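Local coordinates for protein predicted DNA-binding transcriptional regulator (Aliivibrio fischeri ES114, PDB 7DWN) that probably binds regulatory DNA as a tetrameric LysR-type transcription factor and controls transcription, at residues A275-P279 with A280-V284. Sequence-based numbering, arbitrary orientation.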
loop_
_atom_site.group_PDB
_atom_site.type_symbol
_atom_site.label_atom_id
_atom_site.label_comp_id
_atom_site.label_asym_id
_atom_site.label_seq_id
_atom_site.Cartn_x
_atom_site.Cartn_y
_atom_site.Cartn_z
ATOM N N ALA A 275 -26.336 1.293 3.469
ATOM C CA ALA A 275 -27.751 1.653 3.452
ATOM C C ALA A 275 -28.608 0.535 4.030
ATOM O O ALA A 275 -29.584 0.795 4.742
ATOM C CB ALA A 275 -28.192 1.989 2.028
ATOM N N ARG A 276 -28.259 -0.713 3.735
ATOM C CA ARG A 276 -28.953 -1.876 4.271
ATOM C C ARG A 276 -27.953 -2.784 4.969
ATOM O O ARG A 276 -26.957 -3.197 4.366
ATOM C CB ARG A 276 -29.673 -2.660 3.174
ATOM C CG ARG A 276 -30.783 -1.918 2.459
ATOM C CD ARG A 276 -31.563 -2.861 1.544
ATOM N NE ARG A 276 -30.693 -3.602 0.630
ATOM C CZ ARG A 276 -30.303 -4.860 0.815
ATOM N NH1 ARG A 276 -30.705 -5.531 1.886
ATOM N NH2 ARG A 276 -29.508 -5.448 -0.071
ATOM N N LEU A 277 -28.223 -3.091 6.231
ATOM C CA LEU A 277 -27.466 -4.083 6.978
ATOM C C LEU A 277 -28.205 -5.415 6.955
ATOM O O LEU A 277 -29.366 -5.506 6.549
ATOM C CB LEU A 277 -27.246 -3.621 8.424
ATOM C CG LEU A 277 -26.009 -2.786 8.768
ATOM C CD1 LEU A 277 -25.866 -1.591 7.849
ATOM C CD2 LEU A 277 -26.083 -2.328 10.217
ATOM N N HIS A 278 -27.509 -6.463 7.391
ATOM C CA HIS A 278 -28.175 -7.727 7.641
ATOM C C HIS A 278 -29.206 -7.534 8.752
ATOM O O HIS A 278 -29.090 -6.604 9.555
ATOM C CB HIS A 278 -27.154 -8.806 8.010
ATOM C CG HIS A 278 -26.279 -8.447 9.171
ATOM N ND1 HIS A 278 -25.360 -7.421 9.123
ATOM C CD2 HIS A 278 -26.172 -8.989 10.407
ATOM C CE1 HIS A 278 -24.731 -7.341 10.282
ATOM N NE2 HIS A 278 -25.205 -8.282 11.079
ATOM N N PRO A 279 -30.240 -8.384 8.799
ATOM C CA PRO A 279 -31.332 -8.166 9.770
ATOM C C PRO A 279 -30.872 -7.898 11.197
ATOM O O PRO A 279 -31.434 -7.021 11.867
ATOM C CB PRO A 279 -32.135 -9.469 9.664
ATOM C CG PRO A 279 -31.939 -9.895 8.243
ATOM C CD PRO A 279 -30.530 -9.505 7.885
ATOM N N ALA A 280 -29.853 -8.619 11.677
ATOM C CA ALA A 280 -29.340 -8.368 13.021
ATOM C C ALA A 280 -28.743 -6.969 13.136
ATOM O O ALA A 280 -28.905 -6.297 14.165
ATOM C CB ALA A 280 -28.302 -9.426 13.392
ATOM N N GLY A 281 -28.046 -6.515 12.090
ATOM C CA GLY A 281 -27.500 -5.170 12.108
ATOM C C GLY A 281 -28.578 -4.107 12.182
ATOM O O GLY A 281 -28.464 -3.142 12.942
ATOM N N GLU A 282 -29.648 -4.277 11.401
ATOM C CA GLU A 282 -30.752 -3.329 11.465
ATOM C C GLU A 282 -31.446 -3.371 12.819
ATOM O O GLU A 282 -31.890 -2.329 13.312
ATOM C CB GLU A 282 -31.752 -3.597 10.339
ATOM C CG GLU A 282 -31.177 -3.427 8.935
ATOM C CD GLU A 282 -30.862 -1.979 8.578
ATOM O OE1 GLU A 282 -31.203 -1.071 9.366
ATOM O OE2 GLU A 282 -30.275 -1.750 7.499
ATOM N N LYS A 283 -31.532 -4.546 13.448
ATOM C CA LYS A 283 -32.117 -4.610 14.785
ATOM C C LYS A 283 -31.268 -3.841 15.794
ATOM O O LYS A 283 -31.794 -3.078 16.615
ATOM C CB LYS A 283 -32.287 -6.063 15.228
ATOM C CG LYS A 283 -32.702 -6.199 16.689
ATOM C CD LYS A 283 -33.288 -7.565 16.987
ATOM C CE LYS A 283 -33.710 -7.670 18.445
ATOM N NZ LYS A 283 -34.734 -6.648 18.808
ATOM N N VAL A 284 -29.947 -4.036 15.751
ATOM C CA VAL A 284 -29.067 -3.314 16.667
ATOM C C VAL A 284 -29.162 -1.811 16.424
ATOM O O VAL A 284 -29.203 -1.014 17.371
ATOM C CB VAL A 284 -27.620 -3.821 16.543
ATOM C CG1 VAL A 284 -26.690 -2.963 17.381
ATOM C CG2 VAL A 284 -27.539 -5.273 16.982
#
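One face of the His278 imidazole lies over the first turn of helix 279-290: Gly281 N sits 3.4 Å above the ring plane, toward its rim, and Gly281 CA makes a CH-pi contact 4.1 Å from the ring centroid. Ala280 CB approaches the ring obliquely, 3.7 Å from CD2. With CG between the backbone N and the carbonyl carbon (chi1 55°), the imidazole folds back over the helix start. Beside it, Leu277 CD2 packs 3.6 Å from Gly281 C, where the lack of a side chain lets both residues close in on the backbone. The carboxylate of Glu282, its chain bent at chi2 (-69°), turns back toward the loop. Its OE2 accepts an almost straight bond from Leu277 N (2.8 Å), met on the anti side and 29° out of the carboxylate plane; Arg272 holds the same oxygen in a salt bridge. Glu282 N to His278 O (3.0 Å) and Lys283 N to Pro279 O are the helix's opening main-chain hydrogen bonds. Arg276 forms a salt bridge with Glu58 of the second subunit, and His278 packs on its Pro61. This is an N-capped helix start, its first-turn glutamate folded back onto the amide preceding N-cap His278, opening the last helix of the LysR substrate-binding domain.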